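Long-range contacts in gamma-glutamyltranspeptidase (Ggt) (PDB 5BPK), which catalyses the transfer or hydrolysis of gamma-glutamyl groups, probably from glutathione and related compounds, as a member of the N-terminal nucleophile hydrolases: residues L289-N294 / K346-K351; A318-Y323 / T362-I367; T35-A40 / I50-L55. All blocks are in the same frame, centred on the assembly; numbering follows the deposited sequence.

How the contacts relate
Contact 3 closes first along the chain, joining strand 38-41 to helix 45-56; contacts 1 and 2 follow and interlock, their segments alternating in the order 289-294, 318-323, 346-351, 362-367. The centres of contacts 1 and 2 lie 14 Å apart, and they touch through the successive helices 285-296 and 309-329, where Gln291 and Ile292 meet Ala322. The later segments thus fold back one after the other over this helix pair. Contact 3 sits at a distant part of the fold, its centre 36 Å from contact 1 and 42 Å from contact 2. Residues of all three also meet the other chain; contacts 1 and 2 border it in one region, contact 3 in another.

Contact 1 of 3, residues L289-N294 / K346-K351; sequences LIQILN and KAYAKK
The amide of Gln291 and the ring of Tyr348 meet obliquely, their planes 37° apart: NE2 of Gln291 lies 3.5 Å from CE2 of Tyr348, squarely neither over the ring face nor at its edge. Their polar ends are tied together through a third residue, because Gln291 NE2 and the Tyr348 hydroxyl are both hydrogen-bonded to OD2 of Asp325. Gln291 OE1 is hydrogen-bonded to His288 ND1, so both ends of the amide are engaged and its rotation is fixed. A long glutamine suits this place: its fully extended chain carries the amide across to the neighbouring helix.

One turn further along, the other flat group, the amide of Asn294, accepts a hydrogen bond from Lys346, with NZ 2.8 Å from OD1. The ammonium sits above the carbonyl plane, 43° out of it, and so away from the lone-pair directions. Lys346 runs extended until its last torsion, where a bend turns NZ onto the amide; NZ also reaches Glu297 in a salt bridge and the carbonyl of Ser270. Between the two polar pairs the backbones come close, with CB of Ala349 only 3.3 Å from CB of Asn294. Alanine's small methyl permits this approach, the helix axes passing at 9.0 Å.

The crossing angle is -56°. Helix 285-296 turns Ile290 and Leu293 onto strand 262-271, while helix 346-354 packs on a different side of helix 285-296. The way helix 285-296 lies over the sheet is as in the helical layer of the alpha-beta-beta-alpha sandwich of N-terminal nucleophile hydrolases.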
loop_
_atom_site.group_PDB
_atom_site.type_symbol
_atom_site.label_atom_id
_atom_site.label_comp_id
_atom_site.label_asym_id
_atom_site.label_seq_id
_atom_site.Cartn_x
_atom_site.Cartn_y
_atom_site.Cartn_z
ATOM N N LEU A 289 10.977 -0.564 7.469
ATOM C CA LEU A 289 11.369 0.777 7.038
ATOM C C LEU A 289 12.276 1.389 8.093
ATOM O O LEU A 289 13.365 1.859 7.794
ATOM C CB LEU A 289 10.127 1.655 6.856
ATOM C CG LEU A 289 10.356 3.155 6.707
ATOM C CD1 LEU A 289 11.258 3.427 5.520
ATOM C CD2 LEU A 289 9.001 3.869 6.603
ATOM N N ILE A 290 11.843 1.316 9.348
ATOM C CA ILE A 290 12.587 1.922 10.455
ATOM C C ILE A 290 13.885 1.148 10.726
ATOM O O ILE A 290 14.929 1.747 10.980
ATOM C CB ILE A 290 11.691 2.013 11.720
ATOM C CG1 ILE A 290 10.646 3.115 11.510
ATOM C CG2 ILE A 290 12.510 2.262 12.998
ATOM C CD1 ILE A 290 9.483 3.057 12.455
ATOM N N GLN A 291 13.800 -0.181 10.667
ATOM C CA GLN A 291 14.970 -1.055 10.785
ATOM C C GLN A 291 16.065 -0.691 9.770
ATOM O O GLN A 291 17.235 -0.546 10.135
ATOM C CB GLN A 291 14.540 -2.524 10.599
ATOM C CG GLN A 291 15.668 -3.556 10.677
ATOM C CD GLN A 291 15.173 -4.983 10.465
ATOM O OE1 GLN A 291 14.002 -5.215 10.143
ATOM N NE2 GLN A 291 16.073 -5.941 10.619
ATOM N N ILE A 292 15.686 -0.546 8.503
ATOM C CA ILE A 292 16.658 -0.315 7.423
ATOM C C ILE A 292 17.276 1.090 7.563
ATOM O O ILE A 292 18.493 1.268 7.463
ATOM C CB ILE A 292 16.020 -0.533 6.033
ATOM C CG1 ILE A 292 15.640 -2.005 5.841
ATOM C CG2 ILE A 292 16.976 -0.130 4.932
ATOM C CD1 ILE A 292 14.590 -2.233 4.761
ATOM N N LEU A 293 16.439 2.083 7.814
ATOM C CA LEU A 293 16.922 3.423 8.156
ATOM C C LEU A 293 17.883 3.412 9.352
ATOM O O LEU A 293 18.905 4.107 9.334
ATOM C CB LEU A 293 15.748 4.377 8.425
ATOM C CG LEU A 293 14.983 4.847 7.174
ATOM C CD1 LEU A 293 13.738 5.647 7.529
ATOM C CD2 LEU A 293 15.872 5.666 6.216
ATOM N N ASN A 294 17.554 2.649 10.393
ATOM C CA ASN A 294 18.431 2.536 11.554
ATOM C C ASN A 294 19.808 2.045 11.156
ATOM O O ASN A 294 20.798 2.544 11.678
ATOM C CB ASN A 294 17.901 1.592 12.644
ATOM C CG ASN A 294 16.727 2.152 13.428
ATOM O OD1 ASN A 294 16.494 3.359 13.476
ATOM N ND2 ASN A 294 16.006 1.253 14.105
ATOM N N LYS A 346 17.900 0.287 17.877
ATOM C CA LYS A 346 19.100 0.799 17.227
ATOM C C LYS A 346 20.362 -0.025 17.508
ATOM O O LYS A 346 21.247 -0.052 16.670
ATOM C CB LYS A 346 19.316 2.277 17.540
ATOM C CG LYS A 346 18.275 3.186 16.858
ATOM C CD LYS A 346 18.586 4.652 17.038
ATOM C CE LYS A 346 17.492 5.520 16.458
ATOM N NZ LYS A 346 17.463 5.579 14.968
ATOM N N ALA A 347 20.428 -0.718 18.649
ATOM C CA ALA A 347 21.561 -1.608 18.937
ATOM C C ALA A 347 21.591 -2.811 17.983
ATOM O O ALA A 347 22.662 -3.256 17.561
ATOM C CB ALA A 347 21.543 -2.075 20.411
ATOM N N TYR A 348 20.422 -3.351 17.659
ATOM C CA TYR A 348 20.327 -4.419 16.665
ATOM C C TYR A 348 20.786 -3.923 15.290
ATOM O O TYR A 348 21.508 -4.617 14.568
ATOM C CB TYR A 348 18.875 -4.944 16.604
ATOM C CG TYR A 348 18.634 -6.030 15.565
ATOM C CD1 TYR A 348 19.464 -7.146 15.485
ATOM C CD2 TYR A 348 17.571 -5.946 14.674
ATOM C CE1 TYR A 348 19.248 -8.128 14.545
ATOM C CE2 TYR A 348 17.339 -6.936 13.727
ATOM C CZ TYR A 348 18.176 -8.020 13.663
ATOM O OH TYR A 348 17.975 -8.998 12.728
ATOM N N ALA A 349 20.333 -2.730 14.923
ATOM C CA ALA A 349 20.725 -2.118 13.656
ATOM C C ALA A 349 22.237 -1.910 13.589
ATOM O O ALA A 349 22.849 -2.095 12.537
ATOM C CB ALA A 349 20.002 -0.792 13.453
ATOM N N LYS A 350 22.827 -1.507 14.714
ATOM C CA LYS A 350 24.278 -1.315 14.795
ATOM C C LYS A 350 25.009 -2.648 14.562
ATOM O O LYS A 350 26.010 -2.691 13.834
ATOM C CB LYS A 350 24.666 -0.655 16.132
ATOM C CG LYS A 350 26.180 -0.548 16.426
ATOM C CD LYS A 350 26.981 0.145 15.324
ATOM C CE LYS A 350 28.419 0.425 15.796
ATOM N NZ LYS A 350 29.363 0.698 14.683
ATOM N N LYS A 351 24.510 -3.728 15.169
ATOM C CA LYS A 351 25.061 -5.070 14.951
ATOM C C LYS A 351 25.005 -5.482 13.478
ATOM O O LYS A 351 25.957 -6.041 12.939
ATOM C CB LYS A 351 24.333 -6.108 15.813
ATOM C CG LYS A 351 24.739 -6.053 17.271
ATOM C CD LYS A 351 24.016 -7.076 18.139
ATOM C CE LYS A 351 24.246 -6.772 19.621
ATOM N NZ LYS A 351 23.691 -7.808 20.533
#

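Contact 2 of 3, residues A318-Y323 / T362-I367; sequences AMRQAY and TPSSQI
Arg320 sets its CG opposite the backbone N (chi1 -168°), runs straight out from the helix and then bends at chi3 (-61°), a course that brings its guanidinium up against Thr362 and Ser364. The motif is a single 3-10 turn, residues 364-366, held against helix 309-329 in the helical layer of an N-terminal nucleophile hydrolase fold. Pro363, with no N-H to satisfy, suits the start of the turn, and its carbonyl O receives Gln366 N at 2.9 Å.

The guanidinium is approached in two ways. Ser364 OG lies at its edge, almost exactly in plane, and accepts a bent hydrogen bond from NH1 of Arg320 (3.0 Å, 142°). Thr362 O lies over a face instead, 2.8 Å from NE of Arg320; the N-H does not point at it there, so this short approach is not a hydrogen bond, but the carbonyl dipole probably suits the positive group. Glu317, by a salt bridge to NH2, and Asp131 of the other chain, by one to NH1, further fix the arginine. Ser364 OG is also hydrogen-bonded to Trp128 O of that chain, a double role suited to a hydroxyl.

Ile367 supplies the apolar part, its CG1 3.6 Å from the arginine's CD. Gln321, bent at its second torsion, gives its NE2 to Asp325 and to the carbonyl of Lys368, while its OE1 rests 3.7 Å from CG2 of Ile367.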
loop_
_atom_site.group_PDB
_atom_site.type_symbol
_atom_site.label_atom_id
_atom_site.label_comp_id
_atom_site.label_asym_id
_atom_site.label_seq_id
_atom_site.Cartn_x
_atom_site.Cartn_y
_atom_site.Cartn_z
ATOM N N ALA A 318 21.340 -3.891 4.499
ATOM C CA ALA A 318 20.320 -3.711 5.526
ATOM C C ALA A 318 18.985 -4.306 5.070
ATOM O O ALA A 318 18.312 -4.972 5.848
ATOM C CB ALA A 318 20.152 -2.241 5.896
ATOM N N MET A 319 18.611 -4.059 3.814
ATOM C CA MET A 319 17.395 -4.626 3.223
ATOM C C MET A 319 17.426 -6.148 3.273
ATOM O O MET A 319 16.447 -6.778 3.622
ATOM C CB MET A 319 17.246 -4.201 1.759
ATOM C CG MET A 319 16.946 -2.742 1.537
ATOM S SD MET A 319 17.158 -2.265 -0.196
ATOM C CE MET A 319 16.728 -0.511 -0.089
ATOM N N ARG A 320 18.560 -6.722 2.897
ATOM C CA ARG A 320 18.714 -8.172 2.864
ATOM C C ARG A 320 18.369 -8.780 4.209
ATOM O O ARG A 320 17.615 -9.745 4.270
ATOM C CB ARG A 320 20.143 -8.539 2.492
ATOM C CG ARG A 320 20.360 -9.994 2.152
ATOM C CD ARG A 320 21.841 -10.330 2.159
ATOM N NE ARG A 320 22.640 -9.571 1.187
ATOM C CZ ARG A 320 22.775 -9.896 -0.099
ATOM N NH1 ARG A 320 22.120 -10.933 -0.618
ATOM N NH2 ARG A 320 23.573 -9.178 -0.887
ATOM N N GLN A 321 18.919 -8.221 5.285
ATOM C CA GLN A 321 18.637 -8.724 6.627
ATOM C C GLN A 321 17.179 -8.505 7.020
ATOM O O GLN A 321 16.550 -9.398 7.592
ATOM C CB GLN A 321 19.540 -8.066 7.676
ATOM C CG GLN A 321 19.418 -8.663 9.085
ATOM C CD GLN A 321 19.872 -10.117 9.153
ATOM O OE1 GLN A 321 21.018 -10.433 8.837
ATOM N NE2 GLN A 321 18.966 -11.010 9.564
ATOM N N ALA A 322 16.651 -7.318 6.719
ATOM C CA ALA A 322 15.276 -6.992 7.056
ATOM C C ALA A 322 14.282 -7.973 6.440
ATOM O O ALA A 322 13.343 -8.408 7.113
ATOM C CB ALA A 322 14.930 -5.542 6.652
ATOM N N TYR A 323 14.480 -8.318 5.165
ATOM C CA TYR A 323 13.546 -9.226 4.483
ATOM C C TYR A 323 13.693 -10.661 4.978
ATOM O O TYR A 323 12.711 -11.393 5.030
ATOM C CB TYR A 323 13.641 -9.131 2.963
ATOM C CG TYR A 323 12.919 -7.923 2.383
ATOM C CD1 TYR A 323 13.559 -6.699 2.265
ATOM C CD2 TYR A 323 11.587 -8.004 1.979
ATOM C CE1 TYR A 323 12.912 -5.594 1.733
ATOM C CE2 TYR A 323 10.925 -6.897 1.450
ATOM C CZ TYR A 323 11.600 -5.684 1.337
ATOM O OH TYR A 323 10.975 -4.562 0.810
ATOM N N THR A 362 27.067 -10.228 1.939
ATOM C CA THR A 362 26.751 -11.486 2.605
ATOM C C THR A 362 25.677 -12.131 1.737
ATOM O O THR A 362 24.576 -11.597 1.627
ATOM C CB THR A 362 26.244 -11.269 4.044
ATOM O OG1 THR A 362 27.273 -10.633 4.822
ATOM C CG2 THR A 362 25.853 -12.597 4.708
ATOM N N PRO A 363 25.988 -13.265 1.087
ATOM C CA PRO A 363 24.934 -13.876 0.287
ATOM C C PRO A 363 23.718 -14.253 1.133
ATOM O O PRO A 363 23.852 -14.580 2.312
ATOM C CB PRO A 363 25.593 -15.133 -0.293
ATOM C CG PRO A 363 26.804 -15.355 0.480
ATOM C CD PRO A 363 27.226 -14.063 1.092
ATOM N N SER A 364 22.548 -14.219 0.515
ATOM C CA SER A 364 21.307 -14.541 1.203
ATOM C C SER A 364 21.327 -15.943 1.821
ATOM O O SER A 364 20.728 -16.167 2.877
ATOM C CB SER A 364 20.137 -14.401 0.244
ATOM O OG SER A 364 19.987 -13.044 -0.126
ATOM N N SER A 365 22.036 -16.872 1.182
ATOM C CA SER A 365 22.187 -18.224 1.731
ATOM C C SER A 365 22.856 -18.276 3.119
ATOM O O SER A 365 22.700 -19.259 3.837
ATOM C CB SER A 365 22.965 -19.115 0.753
ATOM O OG SER A 365 24.299 -18.654 0.555
ATOM N N GLN A 366 23.596 -17.231 3.486
ATOM C CA GLN A 366 24.282 -17.160 4.787
ATOM C C GLN A 366 23.536 -16.336 5.833
ATOM O O GLN A 366 23.936 -16.310 6.998
ATOM C CB GLN A 366 25.697 -16.595 4.609
ATOM C CG GLN A 366 26.583 -17.473 3.711
ATOM C CD GLN A 366 27.996 -16.939 3.525
ATOM O OE1 GLN A 366 28.800 -17.546 2.819
ATOM N NE2 GLN A 366 28.298 -15.808 4.135
ATOM N N ILE A 367 22.456 -15.668 5.426
ATOM C CA ILE A 367 21.721 -14.803 6.337
ATOM C C ILE A 367 20.877 -15.642 7.290
ATOM O O ILE A 367 20.246 -16.620 6.878
ATOM C CB ILE A 367 20.816 -13.824 5.570
ATOM C CG1 ILE A 367 21.665 -12.841 4.759
ATOM C CG2 ILE A 367 19.896 -13.061 6.543
ATOM C CD1 ILE A 367 22.493 -11.862 5.614
#

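Contact 3 of 3, residues T35-A40 / I50-L55; sequences TKVGLA and IGQKVL
Gln52 turns its amide alongside the strand so that both ends meet backbone groups, NE2 at Gly38 and OE1 at Ala40. The chain leaves the helix almost straight and bends at its second torsion, which lays the amide beside residues 38-40. NE2 gives a nearly linear bond to Gly38 O (3.0 Å, 175°); the oxygen lies in the amide plane of Gln52, although the donor stands above the plane of the glycine carbonyl. Ala40 N returns a more bent bond to OE1 of Gln52 (3.0 Å, 149°). With a donor and an acceptor side by side, glutamine can do here what a neighbouring strand's peptide group would. A water donates to Gln52 OE1 at 2.9 Å and to Ala40 O at 2.8 Å, giving OE1 a second bond.

The arrangement is a beta-alpha unit: strand 38-41 leads into helix 45-56, which doubles back beside it in the opposite sense, at 151°. Leu39 and Ala40 also pair antiparallel with a strand of the other chain, so the sheet continues across the subunit interface.

Ala40 CB rests 3.6 Å from the carbonyl C of Gly51, whose bare CA admits it; a CB there would collide with this methyl. At Gly38 (phi positive) a side chain would run into the carbonyl O of Val37, so the conformation requires glycine. Leu55 sends CD1 against the backbone of Leu39, 3.7 Å from its C, and the side chains of Val37 and Leu55 cross obliquely. There CG2 of Val37 lies 3.9 Å from CB of Leu55, with the amide nitrogen of Gln52 close by.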
loop_
_atom_site.group_PDB
_atom_site.type_symbol
_atom_site.label_atom_id
_atom_site.label_comp_id
_atom_site.label_asym_id
_atom_site.label_seq_id
_atom_site.Cartn_x
_atom_site.Cartn_y
_atom_site.Cartn_z
ATOM N N THR A 35 -0.031 27.149 -1.027
ATOM C CA THR A 35 0.318 27.993 0.115
ATOM C C THR A 35 -0.902 28.403 0.945
ATOM O O THR A 35 -0.799 29.321 1.770
ATOM C CB THR A 35 1.038 29.271 -0.348
ATOM O OG1 THR A 35 0.175 30.001 -1.225
ATOM C CG2 THR A 35 2.343 28.917 -1.066
ATOM N N LYS A 36 -2.038 27.727 0.738
ATOM C CA LYS A 36 -3.317 28.141 1.337
ATOM C C LYS A 36 -4.031 27.042 2.139
ATOM O O LYS A 36 -4.274 27.204 3.341
ATOM C CB LYS A 36 -4.257 28.673 0.250
ATOM C CG LYS A 36 -3.733 29.890 -0.525
ATOM N N VAL A 37 -4.401 25.952 1.470
ATOM C CA VAL A 37 -5.231 24.901 2.079
ATOM C C VAL A 37 -4.560 23.531 2.167
ATOM O O VAL A 37 -5.106 22.611 2.765
ATOM C CB VAL A 37 -6.585 24.740 1.335
ATOM C CG1 VAL A 37 -7.374 26.061 1.400
ATOM C CG2 VAL A 37 -6.374 24.283 -0.111
ATOM N N GLY A 38 -3.376 23.392 1.589
ATOM C CA GLY A 38 -2.674 22.117 1.608
ATOM C C GLY A 38 -2.787 21.372 0.289
ATOM O O GLY A 38 -3.100 21.965 -0.743
ATOM N N LEU A 39 -2.495 20.073 0.322
ATOM C CA LEU A 39 -2.520 19.231 -0.878
ATOM C C LEU A 39 -3.171 17.889 -0.597
ATOM O O LEU A 39 -3.025 17.323 0.495
ATOM C CB LEU A 39 -1.104 18.990 -1.424
ATOM C CG LEU A 39 -0.411 20.175 -2.096
ATOM C CD1 LEU A 39 1.047 19.850 -2.418
ATOM C CD2 LEU A 39 -1.155 20.595 -3.344
ATOM N N ALA A 40 -3.874 17.387 -1.603
ATOM C CA ALA A 40 -4.452 16.045 -1.595
ATOM C C ALA A 40 -4.012 15.374 -2.897
ATOM O O ALA A 40 -4.469 15.752 -3.980
ATOM C CB ALA A 40 -5.966 16.129 -1.502
ATOM N N ILE A 50 -10.962 15.939 -6.524
ATOM C CA ILE A 50 -12.038 15.804 -5.539
ATOM C C ILE A 50 -11.491 16.083 -4.127
ATOM O O ILE A 50 -12.076 16.864 -3.370
ATOM C CB ILE A 50 -12.717 14.410 -5.637
ATOM C CG1 ILE A 50 -13.656 14.356 -6.849
ATOM C CG2 ILE A 50 -13.489 14.086 -4.374
ATOM C CD1 ILE A 50 -14.057 12.938 -7.246
ATOM N N GLY A 51 -10.359 15.465 -3.784
ATOM C CA GLY A 51 -9.725 15.703 -2.483
ATOM C C GLY A 51 -9.314 17.157 -2.289
ATOM O O GLY A 51 -9.503 17.737 -1.220
ATOM N N GLN A 52 -8.753 17.749 -3.337
ATOM C CA GLN A 52 -8.297 19.139 -3.281
ATOM C C GLN A 52 -9.475 20.104 -3.089
ATOM O O GLN A 52 -9.363 21.082 -2.343
ATOM C CB GLN A 52 -7.507 19.501 -4.549
ATOM C CG GLN A 52 -6.706 20.800 -4.412
ATOM C CD GLN A 52 -5.551 20.706 -3.424
ATOM O OE1 GLN A 52 -4.895 19.664 -3.301
ATOM N NE2 GLN A 52 -5.292 21.798 -2.716
ATOM N N LYS A 53 -10.595 19.830 -3.758
ATOM C CA LYS A 53 -11.806 20.632 -3.606
ATOM C C LYS A 53 -12.332 20.555 -2.172
ATOM O O LYS A 53 -12.776 21.564 -1.633
ATOM C CB LYS A 53 -12.874 20.199 -4.617
ATOM C CG LYS A 53 -14.156 21.010 -4.563
ATOM C CD LYS A 53 -14.998 20.778 -5.812
ATOM N N VAL A 54 -12.255 19.379 -1.539
ATOM C CA VAL A 54 -12.624 19.263 -0.120
ATOM C C VAL A 54 -11.795 20.210 0.759
ATOM O O VAL A 54 -12.349 20.926 1.596
ATOM C CB VAL A 54 -12.549 17.808 0.404
ATOM C CG1 VAL A 54 -12.713 17.774 1.924
ATOM C CG2 VAL A 54 -13.619 16.943 -0.276
ATOM N N LEU A 55 -10.484 20.245 0.546
ATOM C CA LEU A 55 -9.630 21.204 1.252
ATOM C C LEU A 55 -10.014 22.659 0.936
ATOM O O LEU A 55 -10.085 23.496 1.845
ATOM C CB LEU A 55 -8.154 20.978 0.938
ATOM C CG LEU A 55 -7.554 19.636 1.338
ATOM C CD1 LEU A 55 -6.104 19.555 0.878
ATOM C CD2 LEU A 55 -7.674 19.383 2.849
HETATM O O HOH W 1 -4.344 18.008 -5.569
#